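Multi-copper Oxidase CueO (PDB 6EVG) probably oxidises phenolic, lignin-derived substrates at copper centres in the manner of a laccase and acts on lignin model compounds and lignosulfonate. Local coordinates at residues 328-333 against 416-421; 422-427 against 471-476. All blocks are in the same frame, centred on the assembly; numbering follows the deposited sequence.

Interaction 1: residues 328-333 against 416-421; sequences LSVKRR and EAKLGS
The guanidinium group of Arg333 meets the 416-421 segment with its edge: Glu416 O lies near the plane of the group, 3.0 Å from Arg333 NH2, although the N-H points well off the line and the hydrogen bond is weak. A water bridges the same two residues, accepting hydrogen bonds from Arg333 NH1 (2.9 Å) and Glu416 N. Over one face, displaced toward the rim, sits the aliphatic carbon Lys331 CE. The chain of Arg333 is extended from CG to NE, which lets it span the gap, while its NE forms a salt bridge with Glu423. The salt bridge is the stronger of its polar ties, and the Glu416 carbonyl adds a weak one.

Next to this polar link, Val330 supplies the apolar part of the contact. Its CG2 branch touches Ser421 CB at 4.1 Å and reaches Lys418 CE at the same distance; the kink in the lysine chain at chi3 (-71°) turns it in that direction. Lys418 to Ser421 form a type II turn, with Gly420 at positive phi. Lys418 O accepts both Ser421 N, at 3.0 Å, and Ser421 OG, at 2.7 Å, a double grip that ties the turn shut beside the valine. Phe476, outside the two segments, packs against Ala417 and Ser421.

Strands 332-336 and 415-417 are outermost strands of two different sheets, so the contact bridges the two layers at the margin of a beta sandwich, consistent with the C-terminal cupredoxin domain of a multicopper oxidase.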
# COMPACT_ATOMS: atom_id res chain seq x y z
N LEU A 328 -12.28 16.13 -19.23
CA LEU A 328 -11.61 15.10 -20.01
C LEU A 328 -12.39 13.76 -20.01
O LEU A 328 -12.17 12.91 -20.84
CB LEU A 328 -10.22 14.83 -19.45
CG LEU A 328 -9.20 15.96 -19.64
CD1 LEU A 328 -7.94 15.66 -18.86
CD2 LEU A 328 -8.79 16.16 -21.06
N SER A 329 -13.31 13.59 -19.05
CA SER A 329 -14.05 12.32 -18.91
C SER A 329 -14.92 11.98 -20.10
O SER A 329 -15.64 12.83 -20.63
CB SER A 329 -14.89 12.37 -17.67
OG SER A 329 -15.54 11.12 -17.52
N VAL A 330 -14.85 10.70 -20.54
CA VAL A 330 -15.66 10.20 -21.60
C VAL A 330 -16.71 9.23 -21.14
O VAL A 330 -17.53 8.79 -22.00
CB VAL A 330 -14.82 9.57 -22.72
CG1 VAL A 330 -13.77 10.55 -23.23
CG2 VAL A 330 -14.18 8.26 -22.26
N LYS A 331 -16.81 8.93 -19.86
CA LYS A 331 -17.78 8.02 -19.33
C LYS A 331 -17.82 8.18 -17.85
O LYS A 331 -16.77 8.36 -17.25
CB LYS A 331 -17.38 6.56 -19.69
CG LYS A 331 -18.51 5.55 -19.40
CD LYS A 331 -18.19 4.14 -19.90
CE LYS A 331 -19.27 3.16 -19.53
NZ LYS A 331 -20.57 3.35 -20.25
N ARG A 332 -19.00 8.06 -17.28
CA ARG A 332 -19.19 8.03 -15.85
C ARG A 332 -19.61 6.64 -15.44
O ARG A 332 -20.56 6.07 -16.02
CB ARG A 332 -20.20 9.09 -15.40
CG ARG A 332 -20.12 9.39 -13.87
CD ARG A 332 -20.73 10.71 -13.52
NE ARG A 332 -20.52 11.05 -12.14
CZ ARG A 332 -19.95 12.14 -11.73
NH1 ARG A 332 -19.56 13.07 -12.61
NH2 ARG A 332 -19.81 12.33 -10.45
N ARG A 333 -18.97 6.10 -14.43
CA ARG A 333 -19.31 4.84 -13.83
C ARG A 333 -19.63 5.01 -12.38
O ARG A 333 -19.25 6.03 -11.78
CB ARG A 333 -18.20 3.78 -14.01
CG ARG A 333 -17.81 3.52 -15.45
CD ARG A 333 -16.90 2.29 -15.55
NE ARG A 333 -16.27 2.23 -16.86
CZ ARG A 333 -16.59 1.41 -17.83
NH1 ARG A 333 -17.59 0.55 -17.73
NH2 ARG A 333 -15.94 1.52 -19.00
N GLU A 416 -14.90 -2.56 -19.67
CA GLU A 416 -14.11 -2.33 -20.85
C GLU A 416 -13.82 -0.85 -20.97
O GLU A 416 -14.74 -0.08 -21.19
CB GLU A 416 -14.81 -2.83 -22.13
CG GLU A 416 -15.03 -4.31 -22.15
CD GLU A 416 -15.71 -4.83 -23.42
OE1 GLU A 416 -15.94 -4.07 -24.36
OE2 GLU A 416 -15.91 -6.06 -23.44
N ALA A 417 -12.57 -0.46 -20.75
CA ALA A 417 -12.16 0.97 -20.75
C ALA A 417 -11.37 1.28 -21.99
O ALA A 417 -10.48 0.50 -22.37
CB ALA A 417 -11.35 1.31 -19.52
N LYS A 418 -11.63 2.38 -22.66
CA LYS A 418 -10.80 2.72 -23.82
C LYS A 418 -9.37 3.04 -23.40
O LYS A 418 -9.14 3.82 -22.44
CB LYS A 418 -11.40 3.88 -24.59
CG LYS A 418 -12.73 3.56 -25.24
CD LYS A 418 -13.18 4.60 -26.23
CE LYS A 418 -13.61 5.87 -25.55
NZ LYS A 418 -14.62 6.63 -26.35
N LEU A 419 -8.38 2.48 -24.09
CA LEU A 419 -7.01 2.72 -23.72
C LEU A 419 -6.64 4.18 -23.81
O LEU A 419 -6.90 4.80 -24.84
CB LEU A 419 -6.08 1.92 -24.63
CG LEU A 419 -4.57 1.98 -24.35
CD1 LEU A 419 -4.25 1.43 -22.99
CD2 LEU A 419 -3.68 1.30 -25.39
N GLY A 420 -6.05 4.72 -22.75
CA GLY A 420 -5.65 6.12 -22.68
C GLY A 420 -6.75 7.07 -22.34
O GLY A 420 -6.46 8.30 -22.27
N SER A 421 -7.97 6.58 -22.14
CA SER A 421 -9.09 7.42 -21.86
C SER A 421 -9.21 7.81 -20.41
O SER A 421 -8.48 7.29 -19.54
CB SER A 421 -10.38 6.76 -22.34
OG SER A 421 -10.78 5.70 -21.49
O HOH W 1 -17.69 -1.56 -19.75

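Interaction 2: residues 422-427 against 471-476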
# COMPACT_ATOMS: atom_id res chain seq x y z
N TRP A 422 -10.08 8.78 -20.14
CA TRP A 422 -10.39 9.26 -18.80
C TRP A 422 -11.85 8.92 -18.51
O TRP A 422 -12.72 9.13 -19.38
CB TRP A 422 -10.24 10.79 -18.78
CG TRP A 422 -8.87 11.28 -19.04
CD1 TRP A 422 -8.33 11.55 -20.24
CD2 TRP A 422 -7.87 11.63 -18.03
NE1 TRP A 422 -7.06 12.06 -20.10
CE2 TRP A 422 -6.76 12.12 -18.76
CE3 TRP A 422 -7.84 11.61 -16.66
CZ2 TRP A 422 -5.59 12.57 -18.13
CZ3 TRP A 422 -6.71 12.13 -16.04
CH2 TRP A 422 -5.60 12.57 -16.77
N GLU A 423 -12.15 8.54 -17.28
CA GLU A 423 -13.50 8.29 -16.81
C GLU A 423 -13.67 8.87 -15.40
O GLU A 423 -12.67 8.95 -14.67
CB GLU A 423 -13.82 6.80 -16.77
CG GLU A 423 -13.67 6.07 -18.09
CD GLU A 423 -14.12 4.60 -18.04
OE1 GLU A 423 -14.36 4.10 -16.91
OE2 GLU A 423 -14.28 3.98 -19.11
N ILE A 424 -14.88 9.22 -15.03
CA ILE A 424 -15.20 9.57 -13.63
C ILE A 424 -15.93 8.43 -13.02
O ILE A 424 -16.92 7.96 -13.59
CB ILE A 424 -16.02 10.89 -13.56
CG1 ILE A 424 -15.14 12.02 -14.10
CG2 ILE A 424 -16.50 11.11 -12.17
CD1 ILE A 424 -15.81 13.33 -14.36
N TRP A 425 -15.46 7.98 -11.86
CA TRP A 425 -16.11 6.91 -11.12
C TRP A 425 -16.67 7.46 -9.80
O TRP A 425 -15.92 8.07 -9.01
CB TRP A 425 -15.14 5.80 -10.82
CG TRP A 425 -14.69 4.99 -12.01
CD1 TRP A 425 -14.74 5.31 -13.34
CD2 TRP A 425 -14.11 3.67 -11.96
NE1 TRP A 425 -14.31 4.27 -14.12
CE2 TRP A 425 -13.89 3.27 -13.29
CE3 TRP A 425 -13.76 2.82 -10.92
CZ2 TRP A 425 -13.38 2.01 -13.62
CZ3 TRP A 425 -13.25 1.56 -11.24
CH2 TRP A 425 -13.09 1.17 -12.55
N ASP A 426 -17.95 7.23 -9.57
CA ASP A 426 -18.65 7.41 -8.30
C ASP A 426 -18.41 6.17 -7.46
O ASP A 426 -18.68 5.06 -7.93
CB ASP A 426 -20.21 7.62 -8.56
CG ASP A 426 -20.55 8.98 -9.13
OD1 ASP A 426 -20.14 10.02 -8.60
OD2 ASP A 426 -21.27 9.07 -10.16
N LEU A 427 -17.94 6.32 -6.24
CA LEU A 427 -17.72 5.22 -5.30
C LEU A 427 -18.49 5.44 -4.03
O LEU A 427 -18.43 6.54 -3.48
CB LEU A 427 -16.20 5.13 -4.98
CG LEU A 427 -15.30 4.88 -6.17
CD1 LEU A 427 -13.83 4.90 -5.75
CD2 LEU A 427 -15.60 3.58 -6.91
N GLU A 471 -15.79 10.81 -5.57
CA GLU A 471 -15.70 10.85 -7.02
C GLU A 471 -14.25 10.91 -7.42
O GLU A 471 -13.48 11.70 -6.85
CB GLU A 471 -16.38 12.10 -7.64
CG GLU A 471 -17.85 12.26 -7.34
CD GLU A 471 -18.42 13.59 -7.74
OE1 GLU A 471 -17.93 14.18 -8.68
OE2 GLU A 471 -19.50 13.93 -7.22
N ILE A 472 -13.85 10.04 -8.36
CA ILE A 472 -12.44 9.99 -8.81
C ILE A 472 -12.39 10.11 -10.32
O ILE A 472 -13.31 9.67 -11.02
CB ILE A 472 -11.68 8.75 -8.30
CG1 ILE A 472 -12.28 7.45 -8.89
CG2 ILE A 472 -11.69 8.72 -6.78
CD1 ILE A 472 -11.44 6.20 -8.59
N LEU A 473 -11.30 10.68 -10.82
CA LEU A 473 -11.00 10.87 -12.23
C LEU A 473 -9.91 9.87 -12.58
O LEU A 473 -8.77 10.02 -12.13
CB LEU A 473 -10.63 12.31 -12.53
CG LEU A 473 -10.21 12.60 -13.98
CD1 LEU A 473 -11.41 12.39 -14.95
CD2 LEU A 473 -9.68 14.02 -14.10
N VAL A 474 -10.24 8.83 -13.34
CA VAL A 474 -9.32 7.70 -13.65
C VAL A 474 -8.75 7.86 -15.04
O VAL A 474 -9.49 8.17 -16.00
CB VAL A 474 -10.08 6.38 -13.55
CG1 VAL A 474 -9.12 5.20 -13.70
CG2 VAL A 474 -10.89 6.24 -12.28
N HIS A 475 -7.44 7.62 -15.17
CA HIS A 475 -6.74 7.62 -16.41
C HIS A 475 -6.25 6.20 -16.72
O HIS A 475 -5.45 5.65 -15.96
CB HIS A 475 -5.57 8.60 -16.38
CG HIS A 475 -4.94 8.86 -17.71
ND1 HIS A 475 -3.63 9.16 -17.84
CD2 HIS A 475 -5.47 8.86 -18.95
CE1 HIS A 475 -3.35 9.37 -19.11
NE2 HIS A 475 -4.47 9.22 -19.81
N PHE A 476 -6.72 5.63 -17.83
CA PHE A 476 -6.45 4.22 -18.19
C PHE A 476 -5.25 4.16 -19.10
O PHE A 476 -5.35 3.87 -20.30
CB PHE A 476 -7.68 3.60 -18.82
CG PHE A 476 -8.78 3.42 -17.85
CD1 PHE A 476 -8.81 2.30 -17.01
CD2 PHE A 476 -9.78 4.38 -17.71
CE1 PHE A 476 -9.82 2.15 -16.11
CE2 PHE A 476 -10.77 4.19 -16.80
CZ PHE A 476 -10.81 3.11 -15.98
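Trp422 leaves its strand with CG anti to the carbonyl carbon (chi1 -63°), whereas His475 has CG anti to the backbone N (chi1 -169°), and these different rotations lay the two rings over one another. They form an offset stack with centroids 4.0 Å apart and planes only 12° from parallel. His475 CD2 lies 3.5 Å from Trp422 CE2, and the histidine CB adds a CH-pi contact over the six-membered ring. Leu473 joins in, its CG approaching Trp422 CE3 obliquely while CD1 packs on Ile424 CG1.

The backbones run antiparallel. Glu423 pairs with Val474 and Trp425 with Ile472, each through two hydrogen bonds, the shortest being Val474 N to Glu423 O at 2.8 Å. These are the two inner strands of a four-stranded sheet in a cupredoxin sandwich, flanked by strands 332-336 and 442-448. The side bearing Trp425, Ile472 and Val474 looks into the sandwich, toward Phe436 and Phe488 on the strands that also carry the copper ligands His434 and Cys490.

On that inner side, Val474 CG2 sits over the five-membered ring of Trp425, 4.0 Å from its centroid. Trp425 CZ2 lies 3.7 Å from Phe476 CZ, in the plane of the phenyl ring at its edge. The indole NE1 gives a nearly straight hydrogen bond of 2.8 Å to Glu423 OE1, an oxygen that also receives the salt bridge from Arg333. This fixes the carboxylate beside Phe476 CE2.

At the far end, Asp426 and Glu471 run side by side with carboxylates almost perpendicular and Asp426 OD1 4.2 Å from Glu471 OE2; Lys469 and Arg332 pair with them and would offset their repulsion.

Followed from the N terminus, the chain completes four other sheets before it reaches 328-333 and enters strand 332-336. It then makes an excursion of 82 residues, partly unmodelled, before 416-421 returns and interaction 1 closes that loop. The turn ending at Ser421 leads directly into 422-427. A second excursion, through strands 434-438, 442-448 and 463-466, is closed when 471-476 pairs with 422-427 in interaction 2. The two contacts thus follow in series, neither nested nor crossed. Interaction 1 ties the margins of the two sheets together, and interaction 2 builds the middle of one of them. They abut, centres 8 Å apart, and a probable hydrogen bond from Gly420 N to Phe476 O (2.7 Å) joins them.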